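Long-range contacts in 5-Carboxyvanillate Decarboxylase (Novosphingobium aromaticivorans, PDB 4QRN), which is a manganese-bound enzyme of the amidohydrolase family that probably removes the 5-carboxylate of 5-carboxyvanillate as a carboxy-lyase: residues A110-H120 with I177-G185; F234-L245 with I259-L268. One frame throughout, in Å; residues are numbered along the deposited sequence. Where two conformers were deposited one is given.

Contact 1 (A110-H120 with I177-G185). With 1DF (4-hydroxy-3-methoxy-5-nitrobenzoic acid), chain F.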
loop_
_atom_site.group_PDB
_atom_site.type_symbol
_atom_site.label_atom_id
_atom_site.label_comp_id
_atom_site.label_asym_id
_atom_site.label_seq_id
_atom_site.Cartn_x
_atom_site.Cartn_y
_atom_site.Cartn_z
ATOM N N ALA A 110 14.563 -10.780 16.433
ATOM C CA ALA A 110 14.900 -9.351 16.539
ATOM C C ALA A 110 14.022 -8.669 17.572
ATOM O O ALA A 110 12.835 -8.977 17.730
ATOM C CB ALA A 110 14.740 -8.666 15.181
ATOM N N LEU A 111 14.596 -7.679 18.225
ATOM C CA LEU A 111 13.883 -6.881 19.212
ATOM C C LEU A 111 12.678 -6.222 18.551
ATOM O O LEU A 111 12.781 -5.598 17.494
ATOM C CB LEU A 111 14.808 -5.827 19.799
ATOM C CG LEU A 111 14.175 -4.947 20.878
ATOM C CD1 LEU A 111 13.897 -5.742 22.134
ATOM C CD2 LEU A 111 15.051 -3.735 21.172
ATOM N N THR A 112 11.525 -6.329 19.198
ATOM C CA THR A 112 10.285 -5.935 18.578
ATOM C C THR A 112 10.188 -4.430 18.370
ATOM O O THR A 112 10.702 -3.607 19.149
ATOM C CB THR A 112 9.112 -6.498 19.392
ATOM O OG1 THR A 112 7.903 -6.364 18.654
ATOM C CG2 THR A 112 8.936 -5.813 20.725
ATOM N N SER A 113 9.501 -4.070 17.291
ATOM C CA SER A 113 9.346 -2.676 16.911
ATOM C C SER A 113 8.631 -1.882 18.004
ATOM O O SER A 113 7.644 -2.352 18.562
ATOM C CB SER A 113 8.547 -2.636 15.622
ATOM O OG SER A 113 8.338 -1.308 15.209
ATOM N N PRO A 114 9.073 -0.640 18.277
ATOM C CA PRO A 114 10.059 0.163 17.542
ATOM C C PRO A 114 11.476 0.101 18.107
ATOM O O PRO A 114 12.305 0.965 17.794
ATOM C CB PRO A 114 9.498 1.579 17.699
ATOM C CG PRO A 114 8.963 1.565 19.104
ATOM C CD PRO A 114 8.293 0.208 19.207
ATOM N N GLY A 115 11.771 -0.896 18.937
ATOM C CA GLY A 115 13.101 -0.981 19.515
ATOM C C GLY A 115 13.407 0.242 20.364
ATOM O O GLY A 115 12.529 0.769 21.065
ATOM N N VAL A 116 14.649 0.720 20.308
ATOM C CA VAL A 116 15.017 1.924 21.060
ATOM C C VAL A 116 14.975 3.179 20.204
ATOM O O VAL A 116 15.357 4.260 20.652
ATOM C CB VAL A 116 16.411 1.795 21.717
ATOM C CG1 VAL A 116 16.451 0.590 22.645
ATOM C CG2 VAL A 116 17.526 1.737 20.691
ATOM N N GLN A 117 14.498 3.042 18.972
ATOM C CA GLN A 117 14.486 4.157 18.040
ATOM C C GLN A 117 13.729 5.404 18.521
ATOM O O GLN A 117 14.162 6.514 18.241
ATOM C CB GLN A 117 13.999 3.684 16.660
ATOM C CG GLN A 117 14.917 2.572 16.144
ATOM C CD GLN A 117 14.515 1.939 14.848
ATOM O OE1 GLN A 117 14.772 0.744 14.673
ATOM N NE2 GLN A 117 13.913 2.692 13.931
ATOM N N PRO A 118 12.621 5.240 19.278
ATOM C CA PRO A 118 11.890 6.453 19.690
ATOM C C PRO A 118 12.521 7.211 20.864
ATOM O O PRO A 118 12.025 8.292 21.204
ATOM C CB PRO A 118 10.525 5.908 20.127
ATOM C CG PRO A 118 10.407 4.581 19.476
ATOM C CD PRO A 118 11.805 4.024 19.460
ATOM N N LEU A 119 13.532 6.630 21.508
ATOM C CA LEU A 119 14.025 7.176 22.776
ATOM C C LEU A 119 14.787 8.469 22.558
ATOM O O LEU A 119 15.671 8.570 21.686
ATOM C CB LEU A 119 14.897 6.153 23.483
ATOM C CG LEU A 119 14.158 5.164 24.392
ATOM C CD1 LEU A 119 13.057 4.390 23.681
ATOM C CD2 LEU A 119 15.165 4.221 25.022
ATOM N N HIS A 120 14.446 9.467 23.363
ATOM C CA HIS A 120 15.052 10.781 23.247
ATOM C C HIS A 120 16.438 10.903 23.887
ATOM O O HIS A 120 17.258 11.721 23.457
ATOM C CB HIS A 120 14.097 11.807 23.839
ATOM C CG HIS A 120 12.769 11.830 23.142
ATOM N ND1 HIS A 120 11.610 11.322 23.697
ATOM C CD2 HIS A 120 12.440 12.215 21.886
ATOM C CE1 HIS A 120 10.615 11.455 22.835
ATOM N NE2 HIS A 120 11.091 12.002 21.732
ATOM N N ILE A 177 21.055 -6.829 10.918
ATOM C CA ILE A 177 20.333 -5.979 11.855
ATOM C C ILE A 177 18.920 -5.752 11.319
ATOM O O ILE A 177 18.659 -5.799 10.110
ATOM C CB ILE A 177 21.002 -4.598 12.174
ATOM C CG1 ILE A 177 21.118 -3.739 10.900
ATOM C CG2 ILE A 177 22.348 -4.812 12.882
ATOM C CD1 ILE A 177 21.422 -2.299 11.174
ATOM N N GLN A 178 18.023 -5.499 12.275
ATOM C CA GLN A 178 16.677 -5.038 11.961
ATOM C C GLN A 178 16.538 -3.598 12.408
ATOM O O GLN A 178 16.829 -3.275 13.560
ATOM C CB GLN A 178 15.638 -5.908 12.686
ATOM C CG GLN A 178 14.206 -5.387 12.484
ATOM C CD GLN A 178 13.187 -6.326 13.069
ATOM O OE1 GLN A 178 13.003 -7.438 12.569
ATOM N NE2 GLN A 178 12.515 -5.890 14.140
ATOM N N ILE A 179 16.087 -2.730 11.497
ATOM C CA ILE A 179 15.724 -1.363 11.843
ATOM C C ILE A 179 14.215 -1.268 11.664
ATOM O O ILE A 179 13.660 -1.696 10.642
ATOM C CB ILE A 179 16.479 -0.325 10.985
ATOM C CG1 ILE A 179 17.975 -0.373 11.337
ATOM C CG2 ILE A 179 15.891 1.095 11.202
ATOM C CD1 ILE A 179 18.845 0.615 10.552
ATOM N N ASN A 180 13.550 -0.729 12.680
ATOM C CA ASN A 180 12.097 -0.642 12.750
ATOM C C ASN A 180 11.633 0.628 12.083
ATOM O O ASN A 180 11.105 1.550 12.711
ATOM C CB ASN A 180 11.700 -0.744 14.215
ATOM C CG ASN A 180 12.266 -1.970 14.822
ATOM O OD1 ASN A 180 11.879 -3.070 14.421
ATOM N ND2 ASN A 180 13.236 -1.816 15.742
ATOM N N SER A 181 11.891 0.694 10.783
ATOM C CA SER A 181 11.540 1.797 9.916
ATOM C C SER A 181 12.014 3.128 10.500
ATOM O O SER A 181 13.188 3.221 10.852
ATOM C CB SER A 181 10.068 1.735 9.497
ATOM O OG SER A 181 9.917 2.429 8.288
ATOM N N HIS A 182 11.187 4.181 10.492
ATOM C CA HIS A 182 11.687 5.519 10.809
ATOM C C HIS A 182 12.267 5.608 12.227
ATOM O O HIS A 182 11.931 4.835 13.125
ATOM C CB HIS A 182 10.565 6.573 10.659
ATOM C CG HIS A 182 9.543 6.522 11.743
ATOM N ND1 HIS A 182 9.599 7.326 12.866
ATOM C CD2 HIS A 182 8.436 5.746 11.870
ATOM C CE1 HIS A 182 8.565 7.035 13.643
ATOM N NE2 HIS A 182 7.840 6.087 13.058
ATOM N N THR A 183 13.144 6.596 12.407
ATOM C CA THR A 183 13.603 6.951 13.739
ATOM C C THR A 183 13.155 8.370 14.007
ATOM O O THR A 183 13.647 9.322 13.381
ATOM C CB THR A 183 15.143 6.788 13.877
ATOM O OG1 THR A 183 15.453 5.395 13.814
ATOM C CG2 THR A 183 15.659 7.339 15.210
ATOM N N GLN A 184 12.166 8.492 14.886
ATOM C CA GLN A 184 11.652 9.810 15.276
ATOM C C GLN A 184 11.296 10.659 14.047
ATOM O O GLN A 184 11.567 11.859 13.989
ATOM C CB GLN A 184 12.633 10.497 16.229
ATOM C CG GLN A 184 12.715 9.705 17.522
ATOM C CD GLN A 184 13.777 10.207 18.464
ATOM O OE1 GLN A 184 13.858 11.401 18.732
ATOM N NE2 GLN A 184 14.605 9.299 18.970
ATOM N N GLY A 185 10.653 10.018 13.083
ATOM C CA GLY A 185 10.144 10.712 11.919
ATOM C C GLY A 185 11.149 10.927 10.799
ATOM O O GLY A 185 10.809 11.555 9.784
HETATM C C1 1DF F . 2.276 -6.588 15.054
HETATM C CO1 1DF F . 2.610 -7.215 13.887
HETATM C CO2 1DF F . 3.292 -5.978 15.823
HETATM C CM1 1DF F . 4.010 -7.289 13.583
HETATM C CM2 1DF F . 4.628 -6.201 15.559
HETATM O OM 1DF F . 5.649 -5.676 16.300
HETATM C CZ 1DF F . 5.026 -6.980 14.483
HETATM C CC 1DF F . 0.868 -6.459 15.503
HETATM C CV 1DF F . 5.314 -4.657 17.243
HETATM O O1 1DF F . 0.031 -7.390 15.149
HETATM O O2 1DF F . 0.555 -5.492 16.207
HETATM O O3 1DF F . 6.261 -7.348 14.304
HETATM N N 1DF F . 4.314 -7.510 12.127
HETATM O O11 1DF F . 5.430 -7.465 11.691
HETATM O O22 1DF F . 3.331 -7.585 11.339
HETATM O O HOH W 1 10.950 -7.938 15.788
HETATM O O HOH W 2 14.884 -4.106 16.513
HETATM O O HOH W 3 17.335 -1.092 15.174
HETATM O O HOH W 4 10.935 12.604 18.917
#

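Contact 2 (F234-L245 with I259-L268). With 1DF (4-hydroxy-3-methoxy-5-nitrobenzoic acid), chain F.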
loop_
_atom_site.group_PDB
_atom_site.type_symbol
_atom_site.label_atom_id
_atom_site.label_comp_id
_atom_site.label_asym_id
_atom_site.label_seq_id
_atom_site.Cartn_x
_atom_site.Cartn_y
_atom_site.Cartn_z
ATOM N N PHE A 234 1.383 -0.158 8.980
ATOM C CA PHE A 234 2.712 -0.787 8.904
ATOM C C PHE A 234 3.193 -0.889 7.454
ATOM O O PHE A 234 4.359 -0.627 7.165
ATOM C CB PHE A 234 2.661 -2.189 9.529
ATOM C CG PHE A 234 2.813 -2.240 11.040
ATOM C CD1 PHE A 234 2.697 -1.120 11.856
ATOM C CD2 PHE A 234 3.091 -3.474 11.633
ATOM C CE1 PHE A 234 2.861 -1.239 13.249
ATOM C CE2 PHE A 234 3.241 -3.595 13.013
ATOM C CZ PHE A 234 3.127 -2.473 13.820
ATOM N N GLY A 235 2.306 -1.331 6.556
ATOM C CA GLY A 235 2.685 -1.505 5.165
ATOM C C GLY A 235 2.943 -0.188 4.462
ATOM O O GLY A 235 3.811 -0.106 3.599
ATOM N N VAL A 236 2.168 0.836 4.799
ATOM C CA VAL A 236 2.383 2.166 4.236
ATOM C C VAL A 236 3.768 2.661 4.639
ATOM O O VAL A 236 4.570 3.094 3.802
ATOM C CB VAL A 236 1.291 3.128 4.725
ATOM C CG1 VAL A 236 1.665 4.588 4.392
ATOM C CG2 VAL A 236 -0.085 2.754 4.134
ATOM N N GLU A 237 4.039 2.635 5.947
ATOM C CA GLU A 237 5.287 3.154 6.488
ATOM C C GLU A 237 6.494 2.443 5.871
ATOM O O GLU A 237 7.467 3.054 5.448
ATOM C CB GLU A 237 5.252 2.992 8.013
ATOM C CG GLU A 237 6.590 3.124 8.708
ATOM C CD GLU A 237 7.289 4.475 8.626
ATOM O OE1 GLU A 237 6.647 5.502 8.338
ATOM O OE2 GLU A 237 8.506 4.479 8.908
ATOM N N THR A 238 6.429 1.115 5.843
ATOM C CA THR A 238 7.601 0.328 5.475
ATOM C C THR A 238 7.799 0.333 3.961
ATOM O O THR A 238 8.925 0.444 3.478
ATOM C CB THR A 238 7.457 -1.104 6.001
ATOM O OG1 THR A 238 7.071 -1.062 7.370
ATOM C CG2 THR A 238 8.781 -1.845 5.894
ATOM N N GLY A 239 6.716 0.206 3.203
ATOM C CA GLY A 239 6.821 0.312 1.761
ATOM C C GLY A 239 7.334 1.689 1.351
ATOM O O GLY A 239 8.171 1.811 0.455
ATOM N N MET A 240 6.838 2.735 1.991
ATOM C CA MET A 240 7.352 4.074 1.723
ATOM C C MET A 240 8.855 4.140 1.982
ATOM O O MET A 240 9.612 4.729 1.212
ATOM C CB MET A 240 6.642 5.118 2.590
ATOM C CG MET A 240 7.103 6.540 2.289
ATOM S SD MET A 240 6.366 7.763 3.389
ATOM C CE MET A 240 7.028 7.303 4.971
ATOM N N HIS A 241 9.276 3.568 3.106
ATOM C CA HIS A 241 10.680 3.644 3.499
ATOM C C HIS A 241 11.577 2.927 2.492
ATOM O O HIS A 241 12.603 3.469 2.060
ATOM C CB HIS A 241 10.846 3.066 4.893
ATOM C CG HIS A 241 12.067 3.540 5.612
ATOM N ND1 HIS A 241 12.155 3.462 6.978
ATOM C CD2 HIS A 241 13.202 4.171 5.196
ATOM C CE1 HIS A 241 13.305 3.991 7.365
ATOM N NE2 HIS A 241 13.960 4.441 6.313
ATOM N N LEU A 242 11.205 1.706 2.110
ATOM C CA LEU A 242 11.986 0.984 1.120
ATOM C C LEU A 242 11.983 1.743 -0.208
ATOM O O LEU A 242 13.027 1.877 -0.873
ATOM C CB LEU A 242 11.470 -0.428 0.952
ATOM C CG LEU A 242 12.176 -1.254 -0.130
ATOM C CD1 LEU A 242 13.692 -1.329 0.075
ATOM C CD2 LEU A 242 11.557 -2.640 -0.174
ATOM N N LEU A 243 10.817 2.253 -0.621
ATOM C CA LEU A 243 10.742 2.962 -1.889
ATOM C C LEU A 243 11.632 4.207 -1.887
ATOM O O LEU A 243 12.316 4.495 -2.868
ATOM C CB LEU A 243 9.295 3.315 -2.205
ATOM C CG LEU A 243 9.044 3.977 -3.557
ATOM C CD1 LEU A 243 9.563 3.137 -4.728
ATOM C CD2 LEU A 243 7.548 4.253 -3.737
ATOM N N ARG A 244 11.645 4.968 -0.786
ATOM C CA ARG A 244 12.503 6.157 -0.609
ATOM C C ARG A 244 13.970 5.794 -0.781
ATOM O O ARG A 244 14.751 6.520 -1.378
ATOM C CB ARG A 244 12.323 6.761 0.805
ATOM C CG ARG A 244 11.078 7.640 0.931
ATOM C CD ARG A 244 10.867 8.304 2.296
ATOM N NE ARG A 244 11.968 9.177 2.688
ATOM C CZ ARG A 244 11.840 10.339 3.331
ATOM N NH1 ARG A 244 12.925 11.000 3.682
ATOM N NH2 ARG A 244 10.648 10.854 3.619
ATOM N N LEU A 245 14.350 4.664 -0.193
ATOM C CA LEU A 245 15.731 4.224 -0.307
ATOM C C LEU A 245 16.085 3.811 -1.734
ATOM O O LEU A 245 17.164 4.153 -2.240
ATOM C CB LEU A 245 15.994 3.081 0.658
ATOM C CG LEU A 245 16.216 3.535 2.094
ATOM C CD1 LEU A 245 16.073 2.360 3.063
ATOM C CD2 LEU A 245 17.603 4.174 2.246
ATOM N N ILE A 259 18.545 -5.472 1.201
ATOM C CA ILE A 259 17.517 -5.060 2.148
ATOM C C ILE A 259 16.377 -6.059 2.090
ATOM O O ILE A 259 15.844 -6.354 1.015
ATOM C CB ILE A 259 17.007 -3.627 1.908
ATOM C CG1 ILE A 259 18.171 -2.636 2.045
ATOM C CG2 ILE A 259 15.855 -3.322 2.905
ATOM C CD1 ILE A 259 17.782 -1.155 1.842
ATOM N N MET A 260 16.017 -6.583 3.263
ATOM C CA MET A 260 14.890 -7.488 3.449
ATOM C C MET A 260 13.687 -6.739 3.995
ATOM O O MET A 260 13.843 -5.884 4.859
ATOM C CB MET A 260 15.287 -8.566 4.465
ATOM C CG MET A 260 16.425 -9.457 4.047
ATOM S SD MET A 260 17.028 -10.434 5.440
ATOM C CE MET A 260 18.128 -11.532 4.587
ATOM N N VAL A 261 12.509 -7.087 3.490
ATOM C CA VAL A 261 11.256 -6.635 4.082
ATOM C C VAL A 261 10.303 -7.819 4.151
ATOM O O VAL A 261 10.413 -8.791 3.389
ATOM C CB VAL A 261 10.602 -5.473 3.316
ATOM C CG1 VAL A 261 11.418 -4.192 3.456
ATOM C CG2 VAL A 261 10.401 -5.839 1.852
ATOM N N GLY A 262 9.382 -7.728 5.095
ATOM C CA GLY A 262 8.370 -8.735 5.317
ATOM C C GLY A 262 7.072 -8.444 4.591
ATOM O O GLY A 262 6.995 -7.634 3.663
ATOM N N HIS A 263 6.035 -9.185 5.002
ATOM C CA HIS A 263 4.664 -8.893 4.603
ATOM C C HIS A 263 4.551 -8.822 3.087
ATOM O O HIS A 263 3.853 -7.979 2.530
ATOM C CB HIS A 263 4.144 -7.636 5.334
ATOM C CG HIS A 263 4.563 -7.640 6.769
ATOM N ND1 HIS A 263 5.611 -6.873 7.225
ATOM C CD2 HIS A 263 4.214 -8.456 7.799
ATOM C CE1 HIS A 263 5.843 -7.173 8.494
ATOM N NE2 HIS A 263 5.012 -8.131 8.866
ATOM N N MET A 264 5.198 -9.794 2.434
ATOM C CA MET A 264 5.107 -9.949 0.987
ATOM C C MET A 264 5.611 -8.729 0.232
ATOM O O MET A 264 5.219 -8.476 -0.917
ATOM C CB MET A 264 3.677 -10.341 0.553
ATOM C CG MET A 264 3.592 -11.519 -0.414
ATOM S SD MET A 264 4.012 -13.096 0.398
ATOM C CE MET A 264 5.696 -13.327 -0.090
ATOM N N GLY A 265 6.567 -8.018 0.823
ATOM C CA GLY A 265 7.195 -6.896 0.131
ATOM C C GLY A 265 6.491 -5.569 0.344
ATOM O O GLY A 265 6.772 -4.613 -0.379
ATOM N N GLU A 266 5.601 -5.505 1.338
ATOM C CA GLU A 266 4.923 -4.254 1.706
ATOM C C GLU A 266 4.247 -3.638 0.467
ATOM O O GLU A 266 4.305 -2.439 0.224
ATOM C CB GLU A 266 5.881 -3.269 2.395
ATOM C CG GLU A 266 6.730 -3.904 3.530
ATOM C CD GLU A 266 5.980 -4.339 4.783
ATOM O OE1 GLU A 266 4.742 -4.222 4.817
ATOM O OE2 GLU A 266 6.657 -4.817 5.749
ATOM N N ALA A 267 3.633 -4.518 -0.322
ATOM C CA ALA A 267 2.890 -4.210 -1.546
ATOM C C ALA A 267 3.741 -3.818 -2.737
ATOM O O ALA A 267 3.202 -3.730 -3.841
ATOM C CB ALA A 267 1.768 -3.134 -1.301
ATOM N N LEU A 268 5.028 -3.530 -2.548
ATOM C CA LEU A 268 5.806 -3.018 -3.671
ATOM C C LEU A 268 5.839 -3.967 -4.876
ATOM O O LEU A 268 5.763 -3.482 -6.002
ATOM C CB LEU A 268 7.206 -2.574 -3.238
ATOM C CG LEU A 268 7.262 -1.489 -2.145
ATOM C CD1 LEU A 268 8.687 -0.924 -2.056
ATOM C CD2 LEU A 268 6.284 -0.340 -2.361
HETATM C C1 1DF F . 2.276 -6.588 15.054
HETATM C CO1 1DF F . 2.610 -7.215 13.887
HETATM C CO2 1DF F . 3.292 -5.978 15.823
HETATM C CM1 1DF F . 4.010 -7.289 13.583
HETATM C CM2 1DF F . 4.628 -6.201 15.559
HETATM O OM 1DF F . 5.649 -5.676 16.300
HETATM C CZ 1DF F . 5.026 -6.980 14.483
HETATM C CC 1DF F . 0.868 -6.459 15.503
HETATM C CV 1DF F . 5.314 -4.657 17.243
HETATM O O1 1DF F . 0.031 -7.390 15.149
HETATM O O2 1DF F . 0.555 -5.492 16.207
HETATM O O3 1DF F . 6.261 -7.348 14.304
HETATM N N 1DF F . 4.314 -7.510 12.127
HETATM O O11 1DF F . 5.430 -7.465 11.691
HETATM O O22 1DF F . 3.331 -7.585 11.339
HETATM O O HOH W 5 3.415 0.154 0.775
#

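Contact 1 (A110-H120 with I177-G185)
Gln117 reaches across to the loop 180-183, joining the loops that follow strands 106-111 and 177-179 in the amidohydrolase (beta/alpha)8-barrel. Its CG lies anti to the carbonyl carbon (chi1 -59°), and the chain then runs out straight. CB and CG cross Thr183 at about a right angle, 3.6 and 3.7 Å from its OG1, and the amide ends against the backbone of 180-183, where Asn180 centres an inverse gamma turn. There OE1 takes the backbone N-H of Asn180 on a lone pair, in the carbonyl plane, with N to OE1 2.8 Å. This bond is fairly straight (163° at the hydrogen); Asn180 ND2 adds a weak one, the two amide planes moderately tilted. On the other branch NE2 spreads three weak bonds over Ser181 O, His182 O and Thr183 OG1, so this buried amide is gripped at both ends and its rotation fixed. A water links OE1 to Gln178 O.

Toward the barrel, Ala110 CB rests on the amide of Gln178, 3.4 Å from OE1, while Gln178 NE2 bonds to Asn180 OD1 and a water joins Asn180 ND2 to Leu111 O. Gln178 also touches His210, a manganese ligand, and Thr112 OG1 lies 3.3 Å from the methoxy oxygen OM of the bound nitrobenzoate. The peptide before Pro114 is cis, and a type II' turn carries the chain on to Gln117.

At the outer end, Gln184 reaches back with its own amide. NE2 meets Gln117 O at 2.9 Å, nearly straight (176°), and gives Leu119 O a weak bond. A leucine here would probably cost Gln117 O its straight donor, Leu119 O keeping Gln156, and leave the Val116-Leu119 turn less firmly held. A water connects Gln184 OE1 to His120 NE2.

Contact 2 (F234-L245 with I259-L268)
Leu242 projects from helix 234-245 into a pocket made by Ile259, Val261 and Leu268, with CG anti to the backbone N (chi1 177°) and its two methyls divided among them. The Leu242 and Ile259 side chains slide past each other in opposite directions, CD1 4.1 Å from Ile259 CG2; Leu242 crosses Val261 and Leu268 at a slant, CD2 3.8 Å from Leu268 CD1. One turn on, Leu245 stands at about a right angle to Ile259.

Toward the ligand the packing turns polar. Gly239 lets the helix approach closely, Glu266 CB lying 3.7 Å from its N. The Glu266 chain, bent at chi2, crosses Thr238 obliquely, against its CB and CG2, and brings OE1 3.4 Å from Gly235 CA. OE2 accepts His263 ND1 at 2.7 Å, in the ring plane but 31° out of the carboxylate plane; this probably orients the imidazole, whose NE2 faces Asp336 and, by a weak bond, nitro oxygen O11 of the inhibitor. Phe234 presents its ring edge to the same molecule.

Helix segment 234-245 runs nearly antiparallel to strand 259-261 (162°), with strand 207-209 touching Thr238 and Leu245, strand 306-309 touching Leu242, and Trp271 of the second subunit packed on Glu266.

Overall arrangement
Both contacts line the same inhibitor site, contact 1 through strands 106-111 and 177-179, contact 2 through strand 259-261, all of the same barrel. Contact 2 is wholly core, a helix-on-strand layer without direct hydrogen bonds between its segments, apolar at one end and with Glu266 and His263 at the ligand end, where a water bridges Gly235 O and Glu266 O. Contact 1 is mostly buried too, but it joins two loops by amides and waters and runs out to solvent at His120. They meet where Ser181 OG lies 2.6 Å from Glu237 OE2 and 2.8 Å from His241 ND1, probable hydrogen bonds that tie the 180-183 loop to helix 233-248. The second subunit borders contact 2 alone.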